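Local coordinates for N-acetylneuraminic acid outer membrane channel protein NanC (Escherichia coli, PDB 2WJR) that forms a monomeric, weakly anion-selective beta-barrel channel in the outer membrane through which the sialic acid N-acetylneuraminic acid enters the cell, at residues Y186-L189 with D190-G193. The protein carries 1 engineered substitution. Numbering follows the deposited sequence.
Sequences YDYL and DRQG
Tyr188 lays its ring over the backbone of Asp190 where strand 180-188 of the KdgM-family beta-barrel leaves the membrane and its chain bends into the extracellular loop, with an inverse gamma turn centred on Arg191. In Tyr188, CG stands anti to the backbone N (chi1 -178°), a torsion that carries the ring forward over the departing chain. Asp190 N lies 3.6 Å above one ring face, offset toward the rim, and Tyr188 CE1 comes within 3.5 Å of Asp190 CA. A tyrosine suits this place because its flat ring can lie against the main chain while its hydroxyl reaches further on, where Tyr188 OH is 3.8 Å from Arg191 CG. The arginine continues past it, its guanidinium plane 54° from the ring, and its NE bonds to Asn200.

Leu189 is buried, and its nonpolar side chain suits a position packed against Glu167 and Glu203 of the two flanking strands, while its carbonyl oxygen accepts a hydrogen bond from the side chain of Gln192. Downstream, Asp190 adopts a positive phi where the chain changes direction, just before the inverse gamma turn. Its short carboxylate suits the bend: OD1 accepts the amide of the very next residue, Arg191 N, at 2.7 Å through its anti lone pair, while OD2 takes Thr166 N on strand 164-174. Gln192 is long enough to reach back across the turn, its chain extended beyond CG, and an amide can both donate to the main chain and bond to Tyr150 OH. Gln192 NE2 donates to Leu189 O at 2.9 Å with a nearly straight N-H...O angle of 167°, the oxygen lying almost in the glutamine amide plane but NE2 standing above the Leu189 carbonyl plane.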
ATOM      1  N   TYR A 186       7.406  -5.961  -8.844  1.00 22.06           N
ATOM      2  CA  TYR A 186       6.835  -5.300 -10.000  1.00 21.71           C
ATOM      3  C   TYR A 186       5.397  -4.898  -9.659  1.00 21.28           C
ATOM      4  O   TYR A 186       4.620  -5.711  -9.146  1.00 20.58           O
ATOM      5  CB  TYR A 186       6.873  -6.200 -11.251  1.00 22.01           C
ATOM      6  CG  TYR A 186       5.959  -5.656 -12.333  1.00 22.82           C
ATOM      7  CD1 TYR A 186       6.371  -4.606 -13.152  1.00 24.94           C
ATOM      8  CD2 TYR A 186       4.668  -6.151 -12.500  1.00 23.14           C
ATOM      9  CE1 TYR A 186       5.524  -4.068 -14.112  1.00 26.00           C
ATOM     10  CE2 TYR A 186       3.817  -5.620 -13.455  1.00 24.53           C
ATOM     11  CZ  TYR A 186       4.253  -4.581 -14.259  1.00 25.62           C
ATOM     12  OH  TYR A 186       3.399  -4.055 -15.204  1.00 26.34           O
ATOM     13  N   ASP A 187       5.051  -3.642  -9.929  1.00 20.69           N
ATOM     14  CA  ASP A 187       3.671  -3.195  -9.793  1.00 20.90           C
ATOM     15  C   ASP A 187       3.186  -2.631 -11.116  1.00 21.42           C
ATOM     16  O   ASP A 187       3.963  -2.036 -11.878  1.00 22.14           O
ATOM     17  CB  ASP A 187       3.521  -2.112  -8.723  1.00 20.89           C
ATOM     18  CG  ASP A 187       4.442  -2.314  -7.573  1.00 22.14           C
ATOM     19  OD1 ASP A 187       4.218  -3.265  -6.801  1.00 21.27           O
ATOM     20  OD2 ASP A 187       5.407  -1.533  -7.447  1.00 23.42           O
ATOM     21  N   TYR A 188       1.910  -2.862 -11.384  1.00 22.01           N
ATOM     22  CA  TYR A 188       1.207  -2.138 -12.421  1.00 22.38           C
ATOM     23  C   TYR A 188       0.161  -1.260 -11.739  1.00 22.21           C
ATOM     24  O   TYR A 188      -0.771  -1.757 -11.060  1.00 22.41           O
ATOM     25  CB  TYR A 188       0.575  -3.076 -13.439  1.00 22.73           C
ATOM     26  CG  TYR A 188      -0.102  -2.268 -14.528  1.00 24.10           C
ATOM     27  CD1 TYR A 188      -1.478  -2.316 -14.703  1.00 24.52           C
ATOM     28  CD2 TYR A 188       0.642  -1.397 -15.324  1.00 26.42           C
ATOM     29  CE1 TYR A 188      -2.105  -1.555 -15.685  1.00 26.37           C
ATOM     30  CE2 TYR A 188       0.030  -0.624 -16.302  1.00 27.04           C
ATOM     31  CZ  TYR A 188      -1.346  -0.705 -16.467  1.00 28.22           C
ATOM     32  OH  TYR A 188      -1.955   0.069 -17.422  1.00 34.23           O
ATOM     33  N   LEU A 189       0.327   0.054 -11.885  1.00 21.52           N
ATOM     34  CA  LEU A 189      -0.514   1.003 -11.170  1.00 21.55           C
ATOM     35  C   LEU A 189      -1.579   1.668 -12.069  1.00 21.96           C
ATOM     36  O   LEU A 189      -1.986   2.807 -11.832  1.00 22.25           O
ATOM     37  CB  LEU A 189       0.380   2.031 -10.499  1.00 21.39           C
ATOM     38  CG  LEU A 189       1.448   1.416  -9.589  1.00 22.10           C
ATOM     39  CD1 LEU A 189       2.286   2.535  -8.982  1.00 23.08           C
ATOM     40  CD2 LEU A 189       0.825   0.539  -8.475  1.00 20.28           C
ATOM     41  N   ASP A 190      -2.048   0.919 -13.064  1.00 22.86           N
ATOM     42  CA  ASP A 190      -3.103   1.369 -13.976  1.00 23.23           C
ATOM     43  C   ASP A 190      -2.509   2.525 -14.820  1.00 23.29           C
ATOM     44  O   ASP A 190      -1.312   2.776 -14.783  1.00 22.22           O
ATOM     45  CB  ASP A 190      -4.329   1.807 -13.149  1.00 23.49           C
ATOM     46  CG  ASP A 190      -5.644   1.702 -13.911  1.00 26.02           C
ATOM     47  OD1 ASP A 190      -5.755   2.275 -15.034  1.00 27.92           O
ATOM     48  OD2 ASP A 190      -6.590   1.100 -13.352  1.00 27.46           O
ATOM     49  N   ARG A 191      -3.336   3.218 -15.580  1.00 24.14           N
ATOM     50  CA  ARG A 191      -2.833   4.352 -16.363  1.00 24.86           C
ATOM     51  C   ARG A 191      -2.833   5.620 -15.512  1.00 24.94           C
ATOM     52  O   ARG A 191      -3.554   6.561 -15.800  1.00 24.73           O
ATOM     53  CB  ARG A 191      -3.687   4.527 -17.609  1.00 25.30           C
ATOM     54  CG  ARG A 191      -3.631   3.324 -18.547  1.00 27.03           C
ATOM     55  CD  ARG A 191      -4.254   3.694 -19.914  1.00 30.87           C
ATOM     56  NE  ARG A 191      -3.430   4.722 -20.554  1.00 34.52           N
ATOM     57  CZ  ARG A 191      -2.271   4.482 -21.183  1.00 37.17           C
ATOM     58  NH1 ARG A 191      -1.575   5.485 -21.728  1.00 39.58           N
ATOM     59  NH2 ARG A 191      -1.809   3.243 -21.305  1.00 38.16           N
ATOM     60  N   GLN A 192      -2.005   5.635 -14.467  1.00 24.62           N
ATOM     61  CA  GLN A 192      -2.014   6.710 -13.481  1.00 24.85           C
ATOM     62  C   GLN A 192      -0.710   7.502 -13.478  1.00 25.37           C
ATOM     63  O   GLN A 192      -0.481   8.333 -12.584  1.00 25.15           O
ATOM     64  CB  GLN A 192      -2.287   6.144 -12.078  1.00 24.32           C
ATOM     65  CG  GLN A 192      -3.733   5.763 -11.864  1.00 22.92           C
ATOM     66  CD  GLN A 192      -4.064   5.434 -10.416  1.00 22.06           C
ATOM     67  OE1 GLN A 192      -4.689   6.230  -9.723  1.00 23.47           O
ATOM     68  NE2 GLN A 192      -3.643   4.252  -9.954  1.00 20.37           N
ATOM     69  N   GLY A 193       0.129   7.256 -14.479  1.00 26.43           N
ATOM     70  CA  GLY A 193       1.366   8.005 -14.616  1.00 27.54           C
ATOM     71  C   GLY A 193       1.018   9.427 -15.044  1.00 28.99           C
ATOM     72  O   GLY A 193       0.043   9.649 -15.789  1.00 28.17           O
TER